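PDB 2GFG: BH2851 from Bacillus halodurans, which is of unknown function but belongs to the CYTH family and is a putative adenylate cyclase, so it probably acts on triphosphate-bearing substrates. Local coordinates for residues 146-151 with 183-188. Sequence-based numbering, arbitrary orientation.
Sequences IEDYEI and IQRFFS. With EDO (1,2-ethanediol), chain H.
Arg185 of helix 182-190 reaches Asp148 and Glu150, two acids of strand 146-155 that point the same way. Its guanidinium meets both through its edge. Asp148 is gripped side-on by two nitrogens. Arg185 NE donates a hydrogen bond to Asp148 OD2 (3.0 Å), which it meets from above the carboxylate plane. Arg185 NH2 is hydrogen-bonded to Asp148 OD1 at 3.2 Å, on the syn side but tilted. The two planes are 60° apart, so this pairing is far from flat. Asp148 OD2 is also hydrogen-bonded to Tyr143 OH. Glu150 meets the arginine through one oxygen. Glu150 OE1 takes both Arg185 NH1 (3.1 Å) and Arg185 NH2 (3.2 Å), each in a weak hydrogen bond within the salt bridge. Here the carboxylate stands at 90° to the guanidinium. Glu150 CG is anti to the backbone N (chi1 -162°), and the extended chain carries the carboxylate out to the arginine. Lys182 also pairs with Glu150 OE1, while OE2 accepts a hydrogen bond from an ethanediol, probably a crystallisation additive. Arg185 NH1 is also hydrogen-bonded to Glu180 O. A leucine in place of Arg185 would probably leave Asp148 without its charged mate in this network and Glu150 with only Lys182 of the two bases. The network ties the C-terminal helix to the last strand of the antiparallel barrel characteristic of CYTH proteins. Arg185 and Lys182 probably offset the negative charge gathered by Asp148, Glu150 and nearby Glu152.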
ATOM      1  N   ILE A 146       7.456 -15.821  -2.120  1.00 50.95           N
ATOM      2  CA  ILE A 146       7.901 -15.178  -3.387  1.00 49.44           C
ATOM      3  C   ILE A 146       8.256 -13.696  -3.177  1.00 48.09           C
ATOM      4  O   ILE A 146       8.181 -13.180  -2.054  1.00 48.19           O
ATOM      5  CB  ILE A 146       6.811 -15.325  -4.529  1.00 50.04           C
ATOM      6  CG1 ILE A 146       5.585 -14.424  -4.261  1.00 50.90           C
ATOM      7  CG2 ILE A 146       6.388 -16.788  -4.678  1.00 51.91           C
ATOM      8  CD1 ILE A 146       4.526 -14.466  -5.370  1.00 52.94           C
ATOM      9  N   GLU A 147       8.639 -13.019  -4.263  1.00 47.33           N
ATOM     10  CA  GLU A 147       8.888 -11.569  -4.228  1.00 47.76           C
ATOM     11  C   GLU A 147       8.650 -10.908  -5.581  1.00 46.08           C
ATOM     12  O   GLU A 147       8.534 -11.579  -6.600  1.00 45.63           O
ATOM     13  CB  GLU A 147      10.313 -11.279  -3.742  1.00 49.34           C
ATOM     14  CG  GLU A 147      11.425 -11.707  -4.698  1.00 52.99           C
ATOM     15  CD  GLU A 147      12.812 -11.376  -4.162  1.00 56.41           C
ATOM     16  OE1 GLU A 147      12.971 -11.277  -2.923  1.00 58.46           O
ATOM     17  OE2 GLU A 147      13.745 -11.221  -4.981  1.00 60.67           O
ATOM     18  N   ASP A 148       8.555  -9.582  -5.573  1.00 45.71           N
ATOM     19  CA  ASP A 148       8.403  -8.809  -6.818  1.00 45.41           C
ATOM     20  C   ASP A 148       8.866  -7.359  -6.664  1.00 44.26           C
ATOM     21  O   ASP A 148       9.217  -6.919  -5.564  1.00 43.40           O
ATOM     22  CB  ASP A 148       6.946  -8.882  -7.349  1.00 44.80           C
ATOM     23  CG  ASP A 148       5.908  -8.283  -6.370  1.00 47.90           C
ATOM     24  OD1 ASP A 148       6.219  -7.285  -5.663  1.00 41.73           O
ATOM     25  OD2 ASP A 148       4.745  -8.771  -6.386  1.00 44.65           O
ATOM     26  N   TYR A 149       8.890  -6.641  -7.785  1.00 43.96           N
ATOM     27  CA  TYR A 149       9.399  -5.275  -7.841  1.00 43.84           C
ATOM     28  C   TYR A 149       8.379  -4.390  -8.506  1.00 44.20           C
ATOM     29  O   TYR A 149       7.692  -4.819  -9.439  1.00 45.24           O
ATOM     30  CB  TYR A 149      10.719  -5.237  -8.614  1.00 44.54           C
ATOM     31  CG  TYR A 149      11.761  -6.181  -8.074  1.00 44.40           C
ATOM     32  CD1 TYR A 149      11.805  -7.520  -8.490  1.00 46.89           C
ATOM     33  CD2 TYR A 149      12.682  -5.758  -7.116  1.00 46.28           C
ATOM     34  CE1 TYR A 149      12.759  -8.411  -7.970  1.00 46.30           C
ATOM     35  CE2 TYR A 149      13.639  -6.635  -6.592  1.00 46.03           C
ATOM     36  CZ  TYR A 149      13.666  -7.958  -7.014  1.00 46.90           C
ATOM     37  OH  TYR A 149      14.594  -8.809  -6.494  1.00 49.59           O
ATOM     38  N   GLU A 150       8.268  -3.152  -8.033  1.00 44.55           N
ATOM     39  CA  GLU A 150       7.221  -2.251  -8.497  1.00 45.46           C
ATOM     40  C   GLU A 150       7.642  -0.784  -8.395  1.00 45.13           C
ATOM     41  O   GLU A 150       8.242  -0.366  -7.405  1.00 44.49           O
ATOM     42  CB  GLU A 150       5.950  -2.470  -7.668  1.00 46.47           C
ATOM     43  CG  GLU A 150       4.672  -1.913  -8.307  1.00 48.21           C
ATOM     44  CD  GLU A 150       3.467  -1.970  -7.375  1.00 49.11           C
ATOM     45  OE1 GLU A 150       3.608  -2.444  -6.227  1.00 51.63           O
ATOM     46  OE2 GLU A 150       2.385  -1.523  -7.785  1.00 57.50           O
ATOM     47  N   ILE A 151       7.319  -0.016  -9.435  1.00 45.56           N
ATOM     48  CA  ILE A 151       7.466   1.433  -9.415  1.00 46.16           C
ATOM     49  C   ILE A 151       6.066   2.035  -9.354  1.00 46.32           C
ATOM     50  O   ILE A 151       5.126   1.474  -9.927  1.00 46.21           O
ATOM     51  CB  ILE A 151       8.247   1.963 -10.671  1.00 46.69           C
ATOM     52  CG1 ILE A 151       8.666   3.413 -10.471  1.00 47.87           C
ATOM     53  CG2 ILE A 151       7.404   1.802 -11.984  1.00 46.42           C
ATOM     54  CD1 ILE A 151       9.581   3.942 -11.581  1.00 49.23           C
ATOM     55  N   ILE A 183      -1.793  -5.780  -1.686  1.00 48.19           N
ATOM     56  CA  ILE A 183      -2.726  -6.596  -0.911  1.00 49.09           C
ATOM     57  C   ILE A 183      -3.517  -7.576  -1.806  1.00 49.46           C
ATOM     58  O   ILE A 183      -3.826  -8.696  -1.392  1.00 50.40           O
ATOM     59  CB  ILE A 183      -3.703  -5.695  -0.068  1.00 49.87           C
ATOM     60  CG1 ILE A 183      -4.504  -6.538   0.908  1.00 50.92           C
ATOM     61  CG2 ILE A 183      -4.642  -4.861  -0.981  1.00 52.84           C
ATOM     62  CD1 ILE A 183      -5.243  -5.727   1.937  1.00 52.39           C
ATOM     63  N   GLN A 184      -3.816  -7.151  -3.034  1.00 48.98           N
ATOM     64  CA  GLN A 184      -4.522  -8.009  -4.000  1.00 48.53           C
ATOM     65  C   GLN A 184      -3.561  -9.045  -4.590  1.00 47.10           C
ATOM     66  O   GLN A 184      -3.924 -10.217  -4.750  1.00 43.35           O
ATOM     67  CB  GLN A 184      -5.150  -7.169  -5.109  1.00 49.56           C
ATOM     68  CG  GLN A 184      -6.149  -6.115  -4.606  1.00 52.23           C
ATOM     69  CD  GLN A 184      -7.463  -6.710  -4.180  1.00 57.06           C
ATOM     70  N   ARG A 185      -2.317  -8.614  -4.878  1.00 47.50           N
ATOM     71  CA  ARG A 185      -1.250  -9.547  -5.298  1.00 48.31           C
ATOM     72  C   ARG A 185      -0.950 -10.544  -4.181  1.00 49.81           C
ATOM     73  O   ARG A 185      -0.563 -11.677  -4.445  1.00 49.34           O
ATOM     74  CB  ARG A 185       0.037  -8.796  -5.683  1.00 48.51           C
ATOM     75  CG  ARG A 185      -0.105  -7.872  -6.890  1.00 47.11           C
ATOM     76  CD  ARG A 185       1.242  -7.570  -7.550  1.00 46.90           C
ATOM     77  NE  ARG A 185       2.276  -7.124  -6.597  1.00 46.31           N
ATOM     78  CZ  ARG A 185       2.480  -5.850  -6.210  1.00 46.66           C
ATOM     79  NH1 ARG A 185       1.661  -4.872  -6.593  1.00 48.94           N
ATOM     80  NH2 ARG A 185       3.482  -5.572  -5.387  1.00 47.89           N
ATOM     81  N   PHE A 186      -1.127 -10.102  -2.921  1.00 51.40           N
ATOM     82  CA  PHE A 186      -0.947 -10.979  -1.761  1.00 52.77           C
ATOM     83  C   PHE A 186      -1.969 -12.116  -1.744  1.00 53.99           C
ATOM     84  O   PHE A 186      -1.593 -13.273  -1.801  1.00 53.58           O
ATOM     85  CB  PHE A 186      -1.030 -10.189  -0.428  1.00 52.97           C
ATOM     86  CG  PHE A 186      -0.879 -11.058   0.795  1.00 52.83           C
ATOM     87  CD1 PHE A 186      -1.988 -11.694   1.362  1.00 51.09           C
ATOM     88  CD2 PHE A 186       0.387 -11.322   1.325  1.00 53.34           C
ATOM     89  CE1 PHE A 186      -1.837 -12.551   2.447  1.00 52.46           C
ATOM     90  CE2 PHE A 186       0.542 -12.174   2.410  1.00 52.05           C
ATOM     91  CZ  PHE A 186      -0.569 -12.787   2.973  1.00 52.67           C
ATOM     92  N   PHE A 187      -3.265 -11.778  -1.618  1.00 56.28           N
ATOM     93  CA  PHE A 187      -4.303 -12.841  -1.457  1.00 57.78           C
ATOM     94  C   PHE A 187      -4.767 -13.523  -2.777  1.00 58.24           C
ATOM     95  O   PHE A 187      -5.372 -14.593  -2.733  1.00 58.31           O
ATOM     96  CB  PHE A 187      -5.519 -12.397  -0.552  1.00 58.80           C
ATOM     97  CG  PHE A 187      -6.155 -11.078  -0.933  1.00 59.46           C
ATOM     98  CD1 PHE A 187      -6.770 -10.906  -2.179  1.00 62.74           C
ATOM     99  CD2 PHE A 187      -6.334 -10.080   0.045  1.00 61.06           C
ATOM    100  CE1 PHE A 187      -7.451  -9.699  -2.489  1.00 62.85           C
ATOM    101  CE2 PHE A 187      -7.020  -8.887  -0.255  1.00 62.18           C
ATOM    102  CZ  PHE A 187      -7.565  -8.694  -1.521  1.00 62.18           C
ATOM    103  N   SER A 188      -4.426 -12.943  -3.933  1.00 59.51           N
ATOM    104  CA  SER A 188      -4.576 -13.679  -5.216  1.00 60.62           C
ATOM    105  C   SER A 188      -3.540 -14.833  -5.258  1.00 60.71           C
ATOM    106  O   SER A 188      -3.815 -15.902  -5.802  1.00 60.58           O
ATOM    107  CB  SER A 188      -4.418 -12.753  -6.434  1.00 61.19           C
ATOM    108  OG  SER A 188      -3.093 -12.269  -6.556  1.00 62.65           O
TER
HETATM  109  C1  EDO H 503       0.503  -0.691  -4.381  1.00 55.40           C
HETATM  110  O1  EDO H 503       0.373  -1.627  -5.453  1.00 51.07           O
HETATM  111  C2  EDO H 503      -0.744  -0.701  -3.498  1.00 56.30           C
HETATM  112  O2  EDO H 503      -0.442  -1.075  -2.139  1.00 58.25           O